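PDB 3MMH: methionine-R-sulfoxide reductase from Neisseria meningitidis, which reduces the R epimer of free methionine sulfoxide to methionine, using a GAF-type domain to hold the substrate. Local coordinates for residues F50-Y55 and L66-P72; T94-V100 and R114-P120. One frame throughout, in Å; residues are numbered along the deposited sequence. Where two conformers were deposited one is given.

Contact 1: F50-Y55 and L66-P72; sequences FWVGFY and LAPFQGP. With SME (methionine sulfoxide), chain C.
Trp51 and Phe69 form the tight part of this hairpin contact. The indole runs nearly parallel to the Phe69 ring, planes 16° apart, but is slid aside so that the two barely overlap, CZ2 of Trp51 standing 3.3 Å from CG of Phe69. CB of Phe69 adds a CH-pi contact under the six-membered ring. On the opposite face sits the methyl of the substrate, with CE of methionine sulfoxide 3.5 Å from CE2 of Trp51, so the indole is sandwiched between its own hairpin and the ligand. In its plane, NE1 gives a weak, bent hydrogen bond (2.9 Å, 129°) to the carbonyl O of Pro72, and CD1 of Leu66 closes another part of the edge. That same methyl of Leu66 lies over one face of the Tyr55 ring, 3.7 Å from CZ, while the Tyr55 hydroxyl is held by Cys75 O.

Paired backbone bonds between Val52 and Gln70 fix the antiparallel register, which a beta bulge shifts by one residue between Gly53 and Tyr55. Gly53 CA lies 3.6 Å from Phe69 CB, the two backbones approaching closely here. Helix 32-47 packs on Val52 and Pro68.

The more solvent-accessible end holds Phe50, Gly71 and Pro72, all partly exposed. Phe50 swings its ring to the far side from its own amide N (chi1 -179°), which brings it beneath CD of Pro72 in one of that proline's two conformers.

The chemistry is thus apolar and aromatic around the sulfoxide methyl, consistent with a pocket that recognises this group by shape and CH-pi contact rather than by charge.

Contact 2: T94-V100 and R114-P120; sequences TVVVGDV and RSEIVVP. With SME (methionine sulfoxide), chain C.
Val95 and Val118 exchange two backbone hydrogen bonds, as do Val97 and Glu116, the shortest being Val97 N to Glu116 O at 2.8 Å. Strands 95-97 and 115-120 thus run antiparallel, and past the first of them Val100 N reaches Arg114 O at 2.9 Å.

Weaker CA-H...O contacts fill in between, among them Thr94 CA to Val118 O at 3.2 Å. Strand 95-97 is thereby joined as the outermost strand at one end of the antiparallel GAF sheet, while strand 126-135 flanks 115-120 on its other side. There Arg114 and Ser115 both face Ser135 in a classic beta bulge.

Apolar side chains line both faces. Across the strands, Val96 and Ile117 lie alongside each other, pointing the same way, with Val96 CG2 3.7 Å from Ile117 CD1. From outside, helix 143-165 packs on Ile117 and Val119, and helix 83-91 meets Val95 and Val118 on the other face.

Charge enters through Glu116, whose chain runs out straight from the strand (chi1 -179°) and carries its carboxylate to the substrate. The amino N of methionine sulfoxide bonds OE1 at 2.9 Å and, weakly, OE2 at 3.0 Å. Asp132 and Asp134 of the same pocket lie close to OE2.

Contacts 1 and 2 are both largely buried and belong to the same antiparallel sheet, their centres about 14 Å apart and their nearest atoms about 7 Å apart, without touching. Strand 126-135 runs between them, bonded to 51-58 on one side and to 115-123 on the other. Contact 1 lies nearer the centre of the folded chain (about 8 Å against about 11 Å, centre to centre) and also meets the second subunit, whereas contact 2 joins an outermost strand and touches no other protein chain of the assembly. Both reach the substrate, but with opposite chemistry: 50-55 supplies aromatic surface for the sulfoxide end, and 114-120 supplies a carboxylate for the amino end.

Contact 1: F50-Y55 and L66-P72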
loop_
_atom_site.group_PDB
_atom_site.type_symbol
_atom_site.label_atom_id
_atom_site.label_comp_id
_atom_site.label_asym_id
_atom_site.label_seq_id
_atom_site.Cartn_x
_atom_site.Cartn_y
_atom_site.Cartn_z
ATOM N N PHE A 50 -10.172 3.719 8.956
ATOM C CA PHE A 50 -9.635 4.932 8.337
ATOM C C PHE A 50 -8.221 4.720 7.759
ATOM O O PHE A 50 -7.936 5.214 6.642
ATOM C CB PHE A 50 -9.571 6.032 9.412
ATOM C CG PHE A 50 -9.056 7.341 8.945
ATOM C CD1 PHE A 50 -9.765 8.128 8.029
ATOM C CD2 PHE A 50 -7.868 7.825 9.460
ATOM C CE1 PHE A 50 -9.258 9.346 7.569
ATOM C CE2 PHE A 50 -7.370 9.049 9.021
ATOM C CZ PHE A 50 -8.135 9.809 8.191
ATOM N N TRP A 51 -7.358 4.023 8.456
ATOM C CA TRP A 51 -6.034 3.767 8.023
ATOM C C TRP A 51 -5.628 2.430 8.518
ATOM O O TRP A 51 -5.853 2.082 9.687
ATOM C CB TRP A 51 -5.086 4.870 8.571
ATOM C CG TRP A 51 -3.761 5.049 7.901
ATOM C CD1 TRP A 51 -3.496 5.995 6.936
ATOM C CD2 TRP A 51 -2.547 4.289 8.073
ATOM N NE1 TRP A 51 -2.205 5.876 6.561
ATOM C CE2 TRP A 51 -1.585 4.852 7.230
ATOM C CE3 TRP A 51 -2.154 3.239 8.908
ATOM C CZ2 TRP A 51 -0.281 4.400 7.149
ATOM C CZ3 TRP A 51 -0.888 2.754 8.837
ATOM C CH2 TRP A 51 0.050 3.319 7.957
ATOM N N VAL A 52 -4.943 1.639 7.701
ATOM C CA VAL A 52 -4.393 0.372 8.157
ATOM C C VAL A 52 -3.153 0.019 7.325
ATOM O O VAL A 52 -3.213 0.095 6.093
ATOM C CB VAL A 52 -5.398 -0.799 8.190
ATOM C CG1 VAL A 52 -6.080 -1.010 6.845
ATOM C CG2 VAL A 52 -4.790 -2.065 8.746
ATOM N N GLY A 53 -2.082 -0.376 7.963
ATOM C CA GLY A 53 -0.869 -0.659 7.250
ATOM C C GLY A 53 0.290 -0.930 8.118
ATOM O O GLY A 53 0.114 -1.289 9.320
ATOM N N PHE A 54 1.485 -0.795 7.595
ATOM C CA PHE A 54 2.714 -1.257 8.232
ATOM C C PHE A 54 3.778 -0.200 8.228
ATOM O O PHE A 54 3.907 0.557 7.245
ATOM C CB PHE A 54 3.225 -2.513 7.545
ATOM C CG PHE A 54 2.242 -3.669 7.598
ATOM C CD1 PHE A 54 2.212 -4.506 8.681
ATOM C CD2 PHE A 54 1.264 -3.816 6.617
ATOM C CE1 PHE A 54 1.263 -5.529 8.713
ATOM C CE2 PHE A 54 0.334 -4.844 6.643
ATOM C CZ PHE A 54 0.339 -5.666 7.751
ATOM N N TYR A 55 4.616 -0.259 9.249
ATOM C CA TYR A 55 5.935 0.364 9.251
ATOM C C TYR A 55 6.957 -0.702 9.537
ATOM O O TYR A 55 6.674 -1.639 10.309
ATOM C CB TYR A 55 6.057 1.457 10.332
ATOM C CG TYR A 55 5.307 2.718 10.100
ATOM C CD1 TYR A 55 5.994 3.880 9.707
ATOM C CD2 TYR A 55 3.910 2.833 10.301
ATOM C CE1 TYR A 55 5.332 5.035 9.464
ATOM C CE2 TYR A 55 3.231 4.008 10.061
ATOM C CZ TYR A 55 3.941 5.135 9.613
ATOM O OH TYR A 55 3.271 6.300 9.347
ATOM N N LEU A 66 7.660 3.814 6.734
ATOM C CA LEU A 66 6.399 3.508 6.169
ATOM C C LEU A 66 6.510 2.464 5.099
ATOM O O LEU A 66 7.370 2.538 4.223
ATOM C CB LEU A 66 5.781 4.791 5.583
ATOM C CG LEU A 66 4.354 4.718 4.998
ATOM C CD1 LEU A 66 3.371 4.299 6.068
ATOM C CD2 LEU A 66 4.105 6.150 4.418
ATOM N N ALA A 67 5.632 1.474 5.125
ATOM C CA ALA A 67 5.567 0.341 4.216
ATOM C C ALA A 67 4.170 0.342 3.595
ATOM O O ALA A 67 3.449 1.328 3.712
ATOM C CB ALA A 67 6.053 -0.914 4.916
ATOM N N PRO A 68 3.657 -0.767 3.030
ATOM C CA PRO A 68 2.296 -0.709 2.469
ATOM C C PRO A 68 1.231 -0.323 3.487
ATOM O O PRO A 68 1.287 -0.754 4.639
ATOM C CB PRO A 68 2.114 -2.085 1.887
ATOM C CG PRO A 68 3.473 -2.525 1.455
ATOM C CD PRO A 68 4.364 -1.988 2.582
ATOM N N PHE A 69 0.204 0.371 3.011
ATOM C CA PHE A 69 -0.920 0.788 3.822
ATOM C C PHE A 69 -2.075 1.209 2.930
ATOM O O PHE A 69 -1.869 1.518 1.749
ATOM C CB PHE A 69 -0.548 1.925 4.749
ATOM C CG PHE A 69 -0.310 3.285 4.025
ATOM C CD1 PHE A 69 0.902 3.596 3.503
ATOM C CD2 PHE A 69 -1.373 4.148 3.918
ATOM C CE1 PHE A 69 1.087 4.827 2.885
ATOM C CE2 PHE A 69 -1.173 5.410 3.295
ATOM C CZ PHE A 69 0.052 5.715 2.808
ATOM N N GLN A 70 -3.248 1.304 3.504
ATOM C CA GLN A 70 -4.422 1.902 2.909
ATOM C C GLN A 70 -4.940 2.989 3.810
ATOM O O GLN A 70 -4.883 2.892 5.033
ATOM C CB GLN A 70 -5.471 0.837 2.587
ATOM C CG GLN A 70 -4.959 -0.236 1.681
ATOM C CD GLN A 70 -5.636 -0.680 0.489
ATOM O OE1 GLN A 70 -5.175 -1.599 -0.231
ATOM N NE2 GLN A 70 -6.744 -0.092 0.227
ATOM N N GLY A 71 -5.479 4.035 3.185
ATOM C CA GLY A 71 -5.907 5.223 3.869
ATOM C C GLY A 71 -5.099 6.450 3.416
ATOM O O GLY A 71 -4.291 6.347 2.461
ATOM N N PRO A 72 -5.286 7.620 4.021
ATOM C CA PRO A 72 -4.606 8.840 3.587
ATOM C C PRO A 72 -3.095 8.809 3.834
ATOM O O PRO A 72 -2.606 8.061 4.678
ATOM C CB PRO A 72 -5.326 9.940 4.370
ATOM C CG PRO A 72 -5.806 9.222 5.602
ATOM C CD PRO A 72 -6.244 7.873 5.107
HETATM N N SME C . -0.390 7.441 15.145
HETATM C CA SME C . 0.918 6.776 14.936
HETATM C CB SME C . 1.655 7.278 13.677
HETATM C CG SME C . 1.273 6.582 12.360
HETATM S S SME C . -0.222 7.181 11.684
HETATM O OE SME C . -1.373 7.425 12.534
HETATM C CE SME C . -0.376 6.127 10.303
HETATM C C SME C . 1.766 6.890 16.172
HETATM O O SME C . 2.852 6.295 16.179
HETATM O OXT SME C . 1.323 7.561 17.182
#

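Contact 2: T94-V100 and R114-P120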
loop_
_atom_site.group_PDB
_atom_site.type_symbol
_atom_site.label_atom_id
_atom_site.label_comp_id
_atom_site.label_asym_id
_atom_site.label_seq_id
_atom_site.Cartn_x
_atom_site.Cartn_y
_atom_site.Cartn_z
ATOM N N THR A 94 1.757 -5.054 22.008
ATOM C CA THR A 94 0.590 -4.322 21.469
ATOM C C THR A 94 0.188 -3.159 22.320
ATOM O O THR A 94 0.288 -3.271 23.555
ATOM C CB THR A 94 -0.556 -5.307 21.279
ATOM O OG1 THR A 94 -0.124 -6.232 20.295
ATOM C CG2 THR A 94 -1.856 -4.641 20.840
ATOM N N VAL A 95 -0.149 -2.036 21.687
ATOM C CA VAL A 95 -0.694 -0.873 22.360
ATOM C C VAL A 95 -2.056 -0.577 21.738
ATOM O O VAL A 95 -2.154 -0.401 20.512
ATOM C CB VAL A 95 0.232 0.315 22.233
ATOM C CG1 VAL A 95 -0.304 1.544 22.960
ATOM C CG2 VAL A 95 1.678 0.062 22.720
ATOM N N VAL A 96 -3.079 -0.529 22.577
ATOM C CA VAL A 96 -4.468 -0.150 22.185
ATOM C C VAL A 96 -4.778 1.211 22.750
ATOM O O VAL A 96 -4.594 1.403 23.967
ATOM C CB VAL A 96 -5.499 -1.198 22.615
ATOM C CG1 VAL A 96 -6.914 -0.765 22.175
ATOM C CG2 VAL A 96 -5.136 -2.582 22.134
ATOM N N VAL A 97 -5.280 2.116 21.901
ATOM C CA VAL A 97 -5.541 3.492 22.285
ATOM C C VAL A 97 -7.013 3.788 21.988
ATOM O O VAL A 97 -7.414 3.855 20.860
ATOM C CB VAL A 97 -4.605 4.515 21.554
ATOM C CG1 VAL A 97 -4.942 5.907 21.966
ATOM C CG2 VAL A 97 -3.143 4.163 21.800
ATOM N N GLY A 98 -7.788 4.021 23.044
ATOM C CA GLY A 98 -9.163 4.331 22.950
ATOM C C GLY A 98 -9.438 5.726 22.489
ATOM O O GLY A 98 -10.457 5.990 21.835
ATOM N N ASP A 99 -8.528 6.636 22.830
ATOM C CA ASP A 99 -8.674 8.048 22.496
ATOM C C ASP A 99 -7.304 8.714 22.381
ATOM O O ASP A 99 -6.633 8.958 23.384
ATOM C CB ASP A 99 -9.512 8.761 23.560
ATOM C CG ASP A 99 -9.676 10.242 23.276
ATOM O OD1 ASP A 99 -9.085 10.728 22.290
ATOM O OD2 ASP A 99 -10.397 10.917 24.039
ATOM N N VAL A 100 -6.901 9.003 21.149
ATOM C CA VAL A 100 -5.566 9.474 20.859
ATOM C C VAL A 100 -5.238 10.768 21.606
ATOM O O VAL A 100 -4.083 11.046 21.902
ATOM C CB VAL A 100 -5.229 9.562 19.374
ATOM C CG1 VAL A 100 -5.358 8.178 18.726
ATOM C CG2 VAL A 100 -6.009 10.681 18.723
ATOM N N ARG A 114 -8.933 9.244 15.731
ATOM C CA ARG A 114 -9.346 9.282 17.126
ATOM C C ARG A 114 -8.990 8.073 17.978
ATOM O O ARG A 114 -8.909 8.200 19.215
ATOM C CB ARG A 114 -10.837 9.610 17.254
ATOM C CG ARG A 114 -11.213 10.980 16.583
ATOM C CD ARG A 114 -12.558 11.516 16.952
ATOM N NE ARG A 114 -12.504 11.950 18.360
ATOM C CZ ARG A 114 -13.591 12.338 19.036
ATOM N NH1 ARG A 114 -14.779 12.275 18.465
ATOM N NH2 ARG A 114 -13.446 12.709 20.279
ATOM N N SER A 115 -8.776 6.923 17.382
ATOM C CA SER A 115 -8.377 5.752 18.134
ATOM C C SER A 115 -7.437 4.916 17.287
ATOM O O SER A 115 -7.382 5.123 16.067
ATOM C CB SER A 115 -9.580 4.939 18.614
ATOM O OG SER A 115 -10.346 4.385 17.561
ATOM N N GLU A 116 -6.650 4.044 17.875
ATOM C CA GLU A 116 -5.571 3.349 17.193
ATOM C C GLU A 116 -5.226 2.047 17.898
ATOM O O GLU A 116 -5.407 1.905 19.132
ATOM C CB GLU A 116 -4.348 4.276 17.201
ATOM C CG GLU A 116 -3.093 3.807 16.525
ATOM C CD GLU A 116 -2.041 4.822 16.343
ATOM O OE1 GLU A 116 -2.088 5.906 16.890
ATOM O OE2 GLU A 116 -1.001 4.539 15.655
ATOM N N ILE A 117 -4.644 1.138 17.159
ATOM C CA ILE A 117 -3.989 -0.065 17.729
ATOM C C ILE A 117 -2.689 -0.313 16.952
ATOM O O ILE A 117 -2.678 -0.136 15.732
ATOM C CB ILE A 117 -4.873 -1.304 17.649
ATOM C CG1 ILE A 117 -4.235 -2.486 18.367
ATOM C CG2 ILE A 117 -5.309 -1.632 16.245
ATOM C CD1 ILE A 117 -5.195 -3.691 18.590
ATOM N N VAL A 118 -1.643 -0.659 17.662
ATOM C CA VAL A 118 -0.376 -1.045 17.086
ATOM C C VAL A 118 0.024 -2.415 17.580
ATOM O O VAL A 118 0.090 -2.610 18.795
ATOM C CB VAL A 118 0.723 -0.018 17.363
ATOM C CG1 VAL A 118 2.047 -0.475 16.722
ATOM C CG2 VAL A 118 0.294 1.375 16.866
ATOM N N VAL A 119 0.346 -3.326 16.680
ATOM C CA VAL A 119 0.784 -4.671 17.016
ATOM C C VAL A 119 2.207 -4.892 16.428
ATOM O O VAL A 119 2.381 -4.828 15.216
ATOM C CB VAL A 119 -0.172 -5.746 16.473
ATOM C CG1 VAL A 119 0.354 -7.159 16.777
ATOM C CG2 VAL A 119 -1.547 -5.522 16.960
ATOM N N PRO A 120 3.204 -5.103 17.246
ATOM C CA PRO A 120 4.542 -5.352 16.733
ATOM C C PRO A 120 4.738 -6.730 16.144
ATOM O O PRO A 120 4.078 -7.703 16.540
ATOM C CB PRO A 120 5.429 -5.169 17.995
ATOM C CG PRO A 120 4.516 -5.714 19.101
ATOM C CD PRO A 120 3.123 -5.207 18.700
HETATM N N SME C . -0.390 7.441 15.145
HETATM C CA SME C . 0.918 6.776 14.936
HETATM C CB SME C . 1.655 7.278 13.677
HETATM C CG SME C . 1.273 6.582 12.360
HETATM S S SME C . -0.222 7.181 11.684
HETATM O OE SME C . -1.373 7.425 12.534
HETATM C CE SME C . -0.376 6.127 10.303
HETATM C C SME C . 1.766 6.890 16.172
HETATM O O SME C . 2.852 6.295 16.179
HETATM O OXT SME C . 1.323 7.561 17.182
#